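Local coordinates for protein tRNA (guanine(6)-N2)-methyltransferase (Thermus thermophilus, PDB 3TMA) that transfers a methyl group from S-adenosyl-L-methionine to the N2 atom of guanosine 6 in tRNA(Phe), pairing a THUMP domain with a Rossmann-fold catalytic domain, at residues 40-45 / 65-70; 114-119 / 128-133; 175-180 / 187-192; 204-209 / 228-233; 316-321 / 344-349. One frame throughout, in Å; residues are numbered along the deposited sequence. Where two conformers were deposited one is given.

Along the chain the five contacts follow one another in series; none encloses or crosses another. Contact 1 closes a loop of 19 residues, eight of them strand, between the end of helix 31-41 and the turn ahead of strand 76-84. Contact 2 spans eight residues within the THUMP range, setting helix 126-141 on strand 112-119. Contact 3, a six-residue closure, packs the loop after strand 162-168 against the start of helix 189-198. Contacts 4 and 5 bridge 18 and 22 residues and belong to the same seven-stranded sheet. Contacts 3 and 5 touch, Leu187 CD1 meeting Leu316 CD2 at 3.8 Å, whereas contacts 2 and 4 lie about 46 Å apart between centres.

Contact 1: residues 40-45 / 65-70; sequences ALYPGE and EEALGL
Tyr42 and Glu66 meet at about a right angle: the phenol ring and the carboxylate stand 89° apart, and OE2 arrives at the ring's edge, close to its plane. The hydroxyl Tyr42 OH donates to Glu66 OE2 over a short 2.5 Å. It meets this oxygen on its anti side, 23° out of the carboxylate plane. Two torsions of Glu66 explain the approach. CG sits between the backbone N and the carbonyl carbon (chi1 78°), and a bend at chi2 folds the acid back toward Tyr42, which also leaves Glu66 CG 3.3 Å from Tyr42 OH. Ala67 CB packs 3.5 Å from Tyr42 OH, adding an apolar neighbour to the hydroxyl.

Beside this polar pair, Leu41 reaches over with one branch. Leu41 CD2 lies 3.6 Å from Glu66 O and 4.0 Å from Leu70 CD2, while Leu41 CG covers one face of the Tyr42 ring near the centre. Tyr42 follows directly on helix 31-41, where the backbone turns out of the helix, and its partners occupy the 3-10 turn 65-69, within the ferredoxin-like NFLD range. The contact thus joins a helix C-terminus to the link between strands 55-59 and 76-84.

Glu66 OE2 also accepts from Gly64 N. Two donors converge on one oxygen of the acid, an arrangement that would probably stabilise its negative charge and limit rotation of the carboxylate.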
# COMPACT_ATOMS: atom_id res chain seq x y z
N ALA A 40 -3.14 7.49 -14.46
CA ALA A 40 -2.00 8.11 -15.16
C ALA A 40 -1.22 7.07 -15.99
O ALA A 40 -0.66 7.39 -17.05
CB ALA A 40 -1.09 8.83 -14.16
N LEU A 41 -1.23 5.82 -15.53
CA LEU A 41 -0.59 4.74 -16.27
C LEU A 41 -1.46 4.31 -17.47
O LEU A 41 -0.95 4.17 -18.61
CB LEU A 41 -0.34 3.58 -15.30
CG LEU A 41 0.69 2.56 -15.71
CD1 LEU A 41 2.00 3.31 -15.94
CD2 LEU A 41 0.80 1.49 -14.65
N TYR A 42 -2.77 4.19 -17.25
CA TYR A 42 -3.70 3.72 -18.27
C TYR A 42 -4.86 4.68 -18.42
O TYR A 42 -5.92 4.43 -17.87
CB TYR A 42 -4.31 2.38 -17.86
CG TYR A 42 -3.31 1.27 -17.63
CD1 TYR A 42 -2.50 0.81 -18.66
CD2 TYR A 42 -3.22 0.65 -16.40
CE1 TYR A 42 -1.61 -0.23 -18.46
CE2 TYR A 42 -2.32 -0.37 -16.18
CZ TYR A 42 -1.53 -0.82 -17.22
OH TYR A 42 -0.63 -1.85 -17.01
N PRO A 43 -4.69 5.75 -19.23
CA PRO A 43 -5.82 6.64 -19.46
C PRO A 43 -6.98 5.93 -20.12
O PRO A 43 -6.79 4.99 -20.88
CB PRO A 43 -5.26 7.70 -20.41
CG PRO A 43 -3.77 7.67 -20.19
CD PRO A 43 -3.47 6.20 -19.92
N GLY A 44 -8.19 6.43 -19.91
CA GLY A 44 -9.36 5.81 -20.52
C GLY A 44 -10.44 5.67 -19.48
O GLY A 44 -10.21 5.97 -18.32
N GLU A 45 -11.61 5.20 -19.89
CA GLU A 45 -12.76 5.23 -19.00
C GLU A 45 -13.17 3.82 -18.53
O GLU A 45 -12.58 2.83 -18.96
CB GLU A 45 -13.93 6.05 -19.62
CG GLU A 45 -14.78 5.33 -20.72
CD GLU A 45 -14.14 5.34 -22.11
OE1 GLU A 45 -13.03 5.90 -22.26
OE2 GLU A 45 -14.74 4.76 -23.05
N GLU A 65 4.61 -5.00 -18.16
CA GLU A 65 5.47 -4.91 -16.99
C GLU A 65 5.29 -3.55 -16.34
O GLU A 65 5.66 -3.37 -15.18
CB GLU A 65 6.95 -5.11 -17.38
CG GLU A 65 7.42 -6.58 -17.39
CD GLU A 65 7.09 -7.30 -18.71
OE1 GLU A 65 6.46 -6.67 -19.61
OE2 GLU A 65 7.43 -8.50 -18.82
N GLU A 66 4.74 -2.62 -17.09
CA GLU A 66 4.46 -1.28 -16.61
C GLU A 66 3.59 -1.29 -15.32
O GLU A 66 3.77 -0.45 -14.43
CB GLU A 66 3.83 -0.43 -17.75
CG GLU A 66 2.30 -0.66 -18.07
CD GLU A 66 2.02 -1.89 -18.93
OE1 GLU A 66 2.99 -2.41 -19.53
OE2 GLU A 66 0.86 -2.40 -18.95
N ALA A 67 2.73 -2.30 -15.19
CA ALA A 67 1.84 -2.37 -14.05
C ALA A 67 2.67 -2.64 -12.79
O ALA A 67 2.31 -2.22 -11.70
CB ALA A 67 0.81 -3.47 -14.26
N LEU A 68 3.81 -3.30 -12.95
CA LEU A 68 4.62 -3.60 -11.77
C LEU A 68 5.35 -2.38 -11.18
O LEU A 68 6.04 -2.50 -10.16
CB LEU A 68 5.63 -4.70 -12.08
CG LEU A 68 5.04 -6.02 -12.59
CD1 LEU A 68 6.16 -6.93 -13.16
CD2 LEU A 68 4.28 -6.75 -11.51
N GLY A 69 5.20 -1.22 -11.80
CA GLY A 69 5.84 0.01 -11.33
C GLY A 69 4.95 0.79 -10.36
O GLY A 69 5.31 1.90 -9.90
N LEU A 70 3.77 0.24 -10.09
CA LEU A 70 2.79 0.93 -9.21
C LEU A 70 3.33 1.01 -7.80
O LEU A 70 3.85 0.03 -7.27
CB LEU A 70 1.45 0.17 -9.20
CG LEU A 70 0.68 0.28 -10.51
CD1 LEU A 70 -0.47 -0.75 -10.58
CD2 LEU A 70 0.19 1.71 -10.72

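Contact 2: residues 114-119 / 128-133; sequences VEARRE and EVERRV
Strand 114-119 and helix 128-133 run in largely opposed directions, their axes 142° apart and 7.5 Å at closest approach, with Val114 and Glu130 nearest. They form the first half of a beta-alpha-beta unit of the THUMP domain, which strand 152-159 completes.

The apolar side of the helix packs on alternate residues of the strand. Ala116 CB lies 3.7 Å from Val129 CG1, and one turn further on Val133 CG1 meets Val114 CG2 at 4.0 Å, these two valines crossing at about a right angle. Val114 and Val129 both also touch Val156 of the neighbouring strand, while Leu91 and Leu94 of helix 90-99 cover Val129.

Glu130 behaves differently. Its chi1 (-62°) sets Glu130 CG 3.6 Å from Ala116 CB; the extended remainder, running opposite to the Val114 side chain, carries the carboxylate to the strand backbone. One carboxylate oxygen, OE1, has a long, weak ion pair with Arg113. This strand is outermost in its sheet, and on the sheet side Glu115 and Arg117 bond to strand 152-159. The intervening amide turns instead to the helix: Ala116 N donates to the anti lone pair of Glu130 OE2 at 2.8 Å, almost straight at 175°.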
# COMPACT_ATOMS: atom_id res chain seq x y z
N VAL A 114 -5.18 -22.86 -6.77
CA VAL A 114 -6.29 -21.90 -6.90
C VAL A 114 -6.49 -21.25 -5.51
O VAL A 114 -6.39 -21.92 -4.47
CB VAL A 114 -7.61 -22.59 -7.32
CG1 VAL A 114 -8.75 -21.57 -7.50
CG2 VAL A 114 -7.43 -23.40 -8.64
N GLU A 115 -6.65 -19.93 -5.50
CA GLU A 115 -7.00 -19.21 -4.28
C GLU A 115 -8.37 -18.60 -4.55
O GLU A 115 -8.53 -17.79 -5.49
CB GLU A 115 -5.97 -18.11 -4.02
CG GLU A 115 -4.63 -18.66 -3.52
CD GLU A 115 -3.59 -17.57 -3.24
OE1 GLU A 115 -3.88 -16.38 -3.48
OE2 GLU A 115 -2.47 -17.92 -2.79
N ALA A 116 -9.38 -19.07 -3.83
CA ALA A 116 -10.74 -18.53 -4.05
C ALA A 116 -11.15 -17.67 -2.87
O ALA A 116 -10.79 -17.96 -1.74
CB ALA A 116 -11.75 -19.65 -4.28
N ARG A 117 -11.90 -16.60 -3.13
CA ARG A 117 -12.38 -15.74 -2.04
C ARG A 117 -13.85 -15.47 -2.34
O ARG A 117 -14.26 -15.46 -3.50
CB ARG A 117 -11.63 -14.40 -2.05
CG ARG A 117 -10.17 -14.48 -1.67
CD ARG A 117 -9.54 -13.08 -1.71
NE ARG A 117 -8.09 -13.12 -1.46
N ARG A 118 -14.63 -15.25 -1.29
CA ARG A 118 -16.07 -15.00 -1.43
C ARG A 118 -16.45 -13.79 -0.61
O ARG A 118 -15.95 -13.59 0.48
CB ARG A 118 -16.88 -16.18 -0.87
CG ARG A 118 -16.81 -17.44 -1.68
CD ARG A 118 -17.70 -18.49 -1.00
NE ARG A 118 -17.40 -18.59 0.42
CZ ARG A 118 -18.29 -18.43 1.39
NH1 ARG A 118 -17.92 -18.52 2.65
NH2 ARG A 118 -19.56 -18.20 1.09
N GLU A 119 -17.38 -13.01 -1.15
CA GLU A 119 -18.09 -11.98 -0.43
C GLU A 119 -19.59 -12.17 -0.68
O GLU A 119 -20.00 -12.44 -1.80
CB GLU A 119 -17.61 -10.59 -0.89
CG GLU A 119 -16.13 -10.36 -0.54
CD GLU A 119 -15.57 -9.00 -0.97
OE1 GLU A 119 -16.31 -8.20 -1.60
OE2 GLU A 119 -14.37 -8.76 -0.67
N GLU A 128 -14.32 -25.46 -1.66
CA GLU A 128 -15.03 -26.20 -2.75
C GLU A 128 -14.71 -25.67 -4.16
O GLU A 128 -14.60 -26.44 -5.15
CB GLU A 128 -16.54 -26.17 -2.57
CG GLU A 128 -17.08 -27.16 -1.55
CD GLU A 128 -18.59 -27.01 -1.36
OE1 GLU A 128 -19.02 -26.03 -0.72
OE2 GLU A 128 -19.36 -27.87 -1.87
N VAL A 129 -14.65 -24.34 -4.27
CA VAL A 129 -14.33 -23.68 -5.53
C VAL A 129 -12.90 -24.04 -5.92
O VAL A 129 -12.64 -24.36 -7.08
CB VAL A 129 -14.45 -22.14 -5.40
CG1 VAL A 129 -13.91 -21.44 -6.66
CG2 VAL A 129 -15.93 -21.70 -5.19
N GLU A 130 -11.97 -23.96 -4.97
CA GLU A 130 -10.59 -24.34 -5.25
C GLU A 130 -10.47 -25.77 -5.73
O GLU A 130 -9.70 -26.08 -6.67
CB GLU A 130 -9.68 -24.08 -4.04
CG GLU A 130 -9.66 -22.56 -3.67
CD GLU A 130 -8.91 -22.26 -2.34
OE1 GLU A 130 -8.46 -23.23 -1.69
OE2 GLU A 130 -8.78 -21.07 -1.94
N ARG A 131 -11.19 -26.67 -5.11
CA ARG A 131 -11.07 -28.06 -5.54
C ARG A 131 -11.64 -28.26 -6.94
O ARG A 131 -10.99 -28.86 -7.80
CB ARG A 131 -11.72 -29.03 -4.56
CG ARG A 131 -11.85 -30.45 -5.13
CD ARG A 131 -12.08 -31.42 -4.00
NE ARG A 131 -13.44 -31.37 -3.50
CZ ARG A 131 -14.43 -32.15 -3.94
NH1 ARG A 131 -15.63 -32.09 -3.37
NH2 ARG A 131 -14.19 -33.03 -4.92
N ARG A 132 -12.86 -27.77 -7.17
CA ARG A 132 -13.52 -27.99 -8.46
C ARG A 132 -12.74 -27.33 -9.65
O ARG A 132 -12.42 -27.98 -10.65
CB ARG A 132 -14.96 -27.46 -8.42
CG ARG A 132 -15.69 -27.53 -9.80
CD ARG A 132 -16.27 -28.94 -10.06
NE ARG A 132 -17.26 -29.26 -9.04
CZ ARG A 132 -18.57 -29.27 -9.25
NH1 ARG A 132 -19.05 -29.03 -10.48
NH2 ARG A 132 -19.40 -29.50 -8.25
N VAL A 133 -12.35 -26.08 -9.47
CA VAL A 133 -11.56 -25.35 -10.47
C VAL A 133 -10.15 -25.95 -10.65
O VAL A 133 -9.77 -26.29 -11.75
CB VAL A 133 -11.55 -23.85 -10.19
CG1 VAL A 133 -10.52 -23.10 -11.13
CG2 VAL A 133 -12.99 -23.27 -10.40

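Contact 3: residues 175-180 / 187-192; sequences SRRFPK and LTPVLA
Pro189 is the shared partner of Ser175, Arg177 and Phe178. Its CB lies over one face of the Arg177 guanidinium, 3.3 Å above the plane and offset toward the rim, with Arg177 NE 3.5 Å away. The arginine slides past the proline ring in the opposite direction: CG starts between the backbone N and the carbonyl carbon (chi1 51°), and the chain then stays extended to NE. Pro189 CD also touches the carbonyl Ser175 O at 3.3 Å, and Ser175 CB packs 3.6 Å from Val190 CG2. Phe178 CD2 makes a looser approach to Pro189 CG, 4.5 Å away.

No hydrogen bond crosses between the segments, so polar partners further out fix the groups. Arg177 NE forms a salt bridge with Glu220 of helix 216-225, and its NH2 donates to Arg71 O; Ser175 OG pairs with His74 ND1. The helix start is set by Thr188, whose OG1 accepts from Leu191 N at 3.1 Å, nearly straight at 169°, and is also bonded to His27 NE2.

The arrangement is a proline at the first turn of an N-capped helix, 189-198. Pro189 lies about 4 Å, side chain to side chain, from Thr216, which by similarity binds S-adenosyl-L-methionine in the Rossmann-fold domain.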
# COMPACT_ATOMS: atom_id res chain seq x y z
N SER A 175 4.86 -4.14 -2.55
CA SER A 175 5.22 -3.40 -1.39
C SER A 175 6.43 -3.98 -0.64
O SER A 175 6.91 -3.36 0.32
CB SER A 175 4.01 -3.31 -0.47
OG SER A 175 3.43 -4.59 -0.33
N ARG A 176 6.96 -5.12 -1.10
CA ARG A 176 8.20 -5.66 -0.53
C ARG A 176 9.49 -4.97 -1.02
O ARG A 176 10.58 -5.51 -0.86
CB ARG A 176 8.32 -7.16 -0.79
CG ARG A 176 7.24 -7.95 -0.13
CD ARG A 176 7.60 -8.25 1.34
NE ARG A 176 6.96 -9.50 1.77
CZ ARG A 176 5.76 -9.57 2.33
NH1 ARG A 176 5.07 -8.46 2.57
NH2 ARG A 176 5.25 -10.75 2.66
N ARG A 177 9.38 -3.74 -1.49
CA ARG A 177 10.59 -2.95 -1.74
C ARG A 177 11.26 -2.51 -0.43
O ARG A 177 10.60 -2.45 0.63
CB ARG A 177 10.29 -1.77 -2.68
CG ARG A 177 9.09 -0.89 -2.27
CD ARG A 177 8.92 0.23 -3.28
NE ARG A 177 7.85 1.15 -2.89
CZ ARG A 177 6.54 0.93 -3.08
NH1 ARG A 177 6.13 -0.21 -3.62
NH2 ARG A 177 5.64 1.83 -2.70
N PHE A 178 12.56 -2.22 -0.51
CA PHE A 178 13.35 -1.79 0.64
C PHE A 178 13.32 -2.79 1.81
O PHE A 178 13.04 -2.38 2.94
CB PHE A 178 12.92 -0.37 1.10
CG PHE A 178 12.81 0.61 -0.03
CD1 PHE A 178 13.84 0.72 -0.95
CD2 PHE A 178 11.65 1.37 -0.21
CE1 PHE A 178 13.73 1.59 -2.05
CE2 PHE A 178 11.55 2.29 -1.28
CZ PHE A 178 12.59 2.39 -2.20
N PRO A 179 13.63 -4.09 1.56
CA PRO A 179 13.51 -5.12 2.58
C PRO A 179 14.50 -4.90 3.74
O PRO A 179 14.19 -5.27 4.87
CB PRO A 179 13.83 -6.42 1.81
CG PRO A 179 14.74 -5.99 0.68
CD PRO A 179 14.13 -4.63 0.28
N LYS A 180 15.64 -4.26 3.50
CA LYS A 180 16.56 -3.95 4.59
C LYS A 180 15.92 -3.02 5.65
O LYS A 180 16.26 -3.08 6.82
CB LYS A 180 17.87 -3.35 4.07
CG LYS A 180 18.98 -4.36 3.76
CD LYS A 180 20.16 -3.70 3.01
CE LYS A 180 20.64 -4.56 1.83
NZ LYS A 180 21.53 -5.71 2.23
N LEU A 187 4.48 -0.73 9.06
CA LEU A 187 4.41 0.39 8.11
C LEU A 187 4.99 0.10 6.72
O LEU A 187 6.20 0.12 6.54
CB LEU A 187 5.07 1.63 8.68
CG LEU A 187 4.93 2.72 7.61
CD1 LEU A 187 3.59 3.38 7.74
CD2 LEU A 187 6.01 3.72 7.71
N THR A 188 4.12 -0.04 5.73
CA THR A 188 4.57 -0.52 4.42
C THR A 188 5.09 0.65 3.60
O THR A 188 4.65 1.80 3.82
CB THR A 188 3.41 -1.20 3.66
OG1 THR A 188 2.40 -0.22 3.41
CG2 THR A 188 2.78 -2.27 4.53
N PRO A 189 5.88 0.37 2.55
CA PRO A 189 6.18 1.44 1.59
C PRO A 189 4.91 2.01 0.91
O PRO A 189 4.91 3.18 0.51
CB PRO A 189 7.10 0.75 0.55
CG PRO A 189 7.79 -0.31 1.34
CD PRO A 189 6.78 -0.80 2.37
N VAL A 190 3.84 1.22 0.79
CA VAL A 190 2.59 1.73 0.20
C VAL A 190 1.96 2.87 1.07
O VAL A 190 1.55 3.90 0.56
CB VAL A 190 1.58 0.60 -0.03
CG1 VAL A 190 0.20 1.18 -0.38
CG2 VAL A 190 2.10 -0.33 -1.19
N LEU A 191 1.91 2.65 2.37
CA LEU A 191 1.46 3.67 3.30
C LEU A 191 2.36 4.91 3.32
O LEU A 191 1.86 6.05 3.31
CB LEU A 191 1.37 3.11 4.71
CG LEU A 191 -0.11 2.98 5.08
CD1 LEU A 191 -0.23 2.25 6.41
CD2 LEU A 191 -0.68 4.40 5.14
N ALA A 192 3.67 4.69 3.25
CA ALA A 192 4.61 5.80 3.11
C ALA A 192 4.37 6.64 1.84
O ALA A 192 4.39 7.88 1.87
CB ALA A 192 6.06 5.26 3.13

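Contact 4: residues 204-209 / 228-233; sequences GMRVLD and TSPVYA
Ser229 OG bridges the loops leading into the two strands. It receives Gly204 N at 2.8 Å, although the bond is bent to 133°, and donates its own proton to Met205 O at 2.7 Å, in the carbonyl plane and on a lone pair. The serine torsion, OG beside the backbone N (chi1 -85°), places one hydroxyl between these two groups.

Beyond it the main-chain ladder takes over. Val207 N donates to Pro230 O, Tyr232 N to Val207 O at 2.9 Å, and Asp209 N to Tyr232 O at 2.8 Å, the last donor tilted 22° from the carbonyl plane. Val207, Leu208 and Asp209 pair with Val231, Tyr232 and Ala233 as parallel neighbours; the axes of strands 207-209 and 231-233 come within 4.6 Å. With helix 216-225 they make a beta-alpha-beta crossover joining the first two strands of the Rossmann-fold sheet. Val207, Asp209, Val231 and Ala233 face helix 216-225; Leu208 and Tyr232 face the other way, their side chains crossing at about a right angle, with Leu208 CD1 3.8 Å from Tyr232 CB. The Asp209 side chain is about 5 Å from Gly215, an S-adenosyl-L-methionine site by similarity.

Side-chain charges find partners further off. Arg206, whose CG touches Pro230 CG at 4.0 Å, carries its guanidinium to salt bridges with Asp274 and Glu272. Asp209 OD2 bonds with Thr212 OG1 and weakly accepts from Ala218 N.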
# COMPACT_ATOMS: atom_id res chain seq x y z
N GLY A 204 11.89 18.65 -5.54
CA GLY A 204 12.43 19.97 -5.23
C GLY A 204 12.08 20.41 -3.80
O GLY A 204 12.74 21.28 -3.27
N MET A 205 11.01 19.86 -3.20
CA MET A 205 10.62 20.19 -1.83
C MET A 205 11.49 19.49 -0.80
O MET A 205 12.03 18.40 -1.04
CB MET A 205 9.15 19.85 -1.55
CG MET A 205 8.18 20.74 -2.30
SD MET A 205 6.51 20.19 -1.85
CE MET A 205 5.54 21.19 -2.98
N ARG A 206 11.70 20.18 0.32
CA ARG A 206 12.44 19.64 1.48
C ARG A 206 11.50 18.78 2.30
O ARG A 206 10.38 19.22 2.63
CB ARG A 206 12.96 20.81 2.35
CG ARG A 206 14.01 21.73 1.64
CD ARG A 206 14.08 23.12 2.34
NE ARG A 206 12.79 23.80 2.30
CZ ARG A 206 12.51 24.94 2.92
NH1 ARG A 206 11.30 25.49 2.81
NH2 ARG A 206 13.46 25.56 3.61
N VAL A 207 11.94 17.59 2.69
CA VAL A 207 10.99 16.67 3.35
C VAL A 207 11.65 16.16 4.62
O VAL A 207 12.87 15.87 4.58
CB VAL A 207 10.72 15.43 2.45
CG1 VAL A 207 9.89 14.35 3.23
CG2 VAL A 207 9.98 15.87 1.20
N LEU A 208 10.90 16.09 5.73
CA LEU A 208 11.44 15.51 6.97
C LEU A 208 10.64 14.28 7.38
O LEU A 208 9.40 14.33 7.42
CB LEU A 208 11.43 16.54 8.12
CG LEU A 208 11.62 16.01 9.56
CD1 LEU A 208 13.08 15.49 9.77
CD2 LEU A 208 11.25 17.14 10.57
N ASP A 209 11.35 13.21 7.74
CA ASP A 209 10.75 11.99 8.38
C ASP A 209 11.17 11.94 9.87
O ASP A 209 12.28 11.50 10.20
CB ASP A 209 11.26 10.78 7.60
CG ASP A 209 10.87 9.44 8.23
OD1 ASP A 209 10.08 9.44 9.23
OD2 ASP A 209 11.38 8.40 7.72
N THR A 228 16.85 16.15 -6.23
CA THR A 228 16.61 17.59 -6.05
C THR A 228 15.81 17.88 -4.76
O THR A 228 15.72 19.03 -4.34
CB THR A 228 15.97 18.31 -7.32
OG1 THR A 228 14.59 17.94 -7.42
CG2 THR A 228 16.71 17.98 -8.65
N SER A 229 15.27 16.86 -4.11
CA SER A 229 14.58 17.11 -2.83
C SER A 229 15.52 16.70 -1.68
O SER A 229 15.81 15.50 -1.52
CB SER A 229 13.30 16.27 -2.71
OG SER A 229 12.19 16.92 -3.33
N PRO A 230 15.93 17.67 -0.85
CA PRO A 230 16.61 17.31 0.41
C PRO A 230 15.69 16.48 1.34
O PRO A 230 14.53 16.82 1.52
CB PRO A 230 16.92 18.67 1.05
CG PRO A 230 16.94 19.67 -0.18
CD PRO A 230 15.80 19.13 -1.03
N VAL A 231 16.19 15.35 1.84
CA VAL A 231 15.39 14.47 2.73
C VAL A 231 16.14 14.34 4.06
O VAL A 231 17.34 14.04 4.06
CB VAL A 231 15.20 13.06 2.16
CG1 VAL A 231 14.44 12.16 3.18
CG2 VAL A 231 14.40 13.14 0.86
N TYR A 232 15.47 14.70 5.15
CA TYR A 232 16.03 14.66 6.50
C TYR A 232 15.24 13.57 7.24
O TYR A 232 14.04 13.40 7.00
CB TYR A 232 15.77 16.03 7.20
CG TYR A 232 16.50 17.19 6.54
CD1 TYR A 232 17.79 17.55 6.94
CD2 TYR A 232 15.87 17.98 5.56
CE1 TYR A 232 18.46 18.63 6.31
CE2 TYR A 232 16.51 19.07 4.98
CZ TYR A 232 17.81 19.37 5.33
OH TYR A 232 18.43 20.43 4.70
N ALA A 233 15.89 12.82 8.13
CA ALA A 233 15.23 11.72 8.77
C ALA A 233 15.86 11.55 10.12
O ALA A 233 17.09 11.56 10.24
CB ALA A 233 15.39 10.43 7.94

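Contact 5: residues 316-321 / 344-349; sequences LTLRPA and VYPRVF
This contact belongs to the antiparallel end of the Rossmann-fold sheet, where strand 347-353 lies between 312-317 and 331-338. Thr317 and Arg347 form a hydrogen-bonded pair: Thr317 N donates to Arg347 O at 3.0 Å and Arg347 N returns to Thr317 O at 2.9 Å. The return bond is less axial, its donor tilted 34° from the carbonyl plane. Leu316 and Val348 are the adjoining non-hydrogen-bonded pair.

On the Leu316 and Val348 face, one branch does most of the touching. Leu316 CD1 lies 3.6 Å from both Pro346 CG and Val348 CG2; leucine and proline run side by side, whereas the valine crosses obliquely. Leu195 and Leu198 of helix 189-198 pack on Val348.

On the face of Thr317 and Arg347, the Phe349 ring meets two groups. Pro320 CB comes to the ring's edge, near its plane, 3.4 Å from Phe349 CZ, and the methyl Thr317 CG2 reaches Phe349 CE2 at 3.7 Å. With Thr317 OG1 opposite the backbone N (chi1 174°), CG2 falls between N and the carbonyl carbon, toward the ring. Thr317 OG1 itself accepts Arg319 N at 2.8 Å, an ST turn ahead of helix 320-326; it also bonds with Tyr296 OH. Arg347, bent at chi2 (66°), turns its guanidinium back so that NH1 bonds with Tyr345 O.

Leu316 is about 4 Å, side chain to side chain, from Asn279, an S-adenosyl-L-methionine site by similarity. A reversed seventh strand inserted between the fifth and sixth, order 3-2-1-4-5-7-6, is characteristic of Rossmann-fold methyltransferases.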
# COMPACT_ATOMS: atom_id res chain seq x y z
N LEU A 316 0.15 9.89 10.66
CA LEU A 316 -0.66 8.68 10.89
C LEU A 316 -0.82 8.45 12.40
O LEU A 316 0.19 8.50 13.14
CB LEU A 316 0.10 7.52 10.24
CG LEU A 316 -0.42 6.11 9.99
CD1 LEU A 316 -1.72 6.04 9.18
CD2 LEU A 316 0.72 5.47 9.21
N THR A 317 -2.04 8.21 12.90
CA THR A 317 -2.21 7.98 14.33
C THR A 317 -3.41 7.07 14.64
O THR A 317 -4.48 7.24 14.07
CB THR A 317 -2.39 9.35 15.14
OG1 THR A 317 -2.70 9.08 16.52
CG2 THR A 317 -3.55 10.17 14.57
N LEU A 318 -3.23 6.19 15.63
CA LEU A 318 -4.35 5.45 16.23
C LEU A 318 -5.16 6.25 17.23
O LEU A 318 -6.23 5.78 17.70
CB LEU A 318 -3.87 4.11 16.85
CG LEU A 318 -3.51 3.07 15.76
CD1 LEU A 318 -2.55 2.00 16.33
CD2 LEU A 318 -4.78 2.44 15.17
N ARG A 319 -4.69 7.45 17.56
CA ARG A 319 -5.34 8.24 18.62
C ARG A 319 -5.76 9.64 18.12
O ARG A 319 -5.20 10.64 18.56
CB ARG A 319 -4.39 8.35 19.81
CG ARG A 319 -4.22 7.02 20.59
CD ARG A 319 -3.27 7.18 21.76
NE ARG A 319 -3.06 5.93 22.47
CZ ARG A 319 -3.77 5.49 23.50
NH1 ARG A 319 -4.79 6.21 24.00
NH2 ARG A 319 -3.43 4.34 24.04
N PRO A 320 -6.80 9.71 17.26
CA PRO A 320 -7.16 11.00 16.67
C PRO A 320 -7.65 12.04 17.68
O PRO A 320 -7.30 13.23 17.57
CB PRO A 320 -8.25 10.65 15.64
CG PRO A 320 -8.81 9.33 16.12
CD PRO A 320 -7.62 8.61 16.72
N ALA A 321 -8.40 11.62 18.70
CA ALA A 321 -8.87 12.57 19.69
C ALA A 321 -7.69 13.20 20.46
O ALA A 321 -7.65 14.40 20.71
CB ALA A 321 -9.84 11.91 20.65
N VAL A 344 -5.83 -2.97 11.80
CA VAL A 344 -6.43 -1.91 12.60
C VAL A 344 -6.60 -0.65 11.77
O VAL A 344 -6.23 -0.65 10.59
CB VAL A 344 -5.70 -1.68 13.97
CG1 VAL A 344 -5.66 -3.00 14.78
CG2 VAL A 344 -4.28 -1.12 13.79
N TYR A 345 -7.20 0.41 12.33
CA TYR A 345 -7.61 1.54 11.50
C TYR A 345 -7.08 2.90 11.99
O TYR A 345 -7.84 3.70 12.60
CB TYR A 345 -9.14 1.58 11.39
CG TYR A 345 -9.69 0.52 10.50
CD1 TYR A 345 -9.85 -0.77 10.97
CD2 TYR A 345 -10.00 0.78 9.17
CE1 TYR A 345 -10.41 -1.77 10.17
CE2 TYR A 345 -10.56 -0.22 8.35
CZ TYR A 345 -10.75 -1.48 8.87
OH TYR A 345 -11.27 -2.49 8.09
N PRO A 346 -5.81 3.20 11.70
CA PRO A 346 -5.33 4.55 12.01
C PRO A 346 -6.00 5.61 11.13
O PRO A 346 -6.58 5.28 10.08
CB PRO A 346 -3.85 4.47 11.71
CG PRO A 346 -3.72 3.40 10.70
CD PRO A 346 -4.74 2.36 11.12
N ARG A 347 -5.94 6.86 11.57
CA ARG A 347 -6.33 7.99 10.74
C ARG A 347 -5.09 8.60 10.12
O ARG A 347 -4.00 8.54 10.72
CB ARG A 347 -7.04 9.04 11.63
CG ARG A 347 -8.54 8.76 11.83
CD ARG A 347 -8.80 7.46 12.62
NE ARG A 347 -10.23 7.36 12.97
CZ ARG A 347 -10.98 6.28 12.81
NH1 ARG A 347 -10.43 5.10 12.55
NH2 ARG A 347 -12.30 6.37 13.03
N VAL A 348 -5.22 9.15 8.91
CA VAL A 348 -4.18 10.06 8.36
C VAL A 348 -4.76 11.48 8.44
O VAL A 348 -5.89 11.74 7.97
CB VAL A 348 -3.81 9.76 6.88
CG1 VAL A 348 -2.82 10.86 6.35
CG2 VAL A 348 -3.14 8.35 6.74
N PHE A 349 -4.01 12.38 9.05
CA PHE A 349 -4.40 13.80 9.05
C PHE A 349 -3.42 14.57 8.20
O PHE A 349 -2.24 14.28 8.26
CB PHE A 349 -4.32 14.32 10.50
CG PHE A 349 -5.39 13.74 11.41
CD1 PHE A 349 -6.74 13.92 11.14
CD2 PHE A 349 -5.06 13.07 12.57
CE1 PHE A 349 -7.76 13.41 12.01
CE2 PHE A 349 -6.08 12.59 13.45
CZ PHE A 349 -7.42 12.76 13.14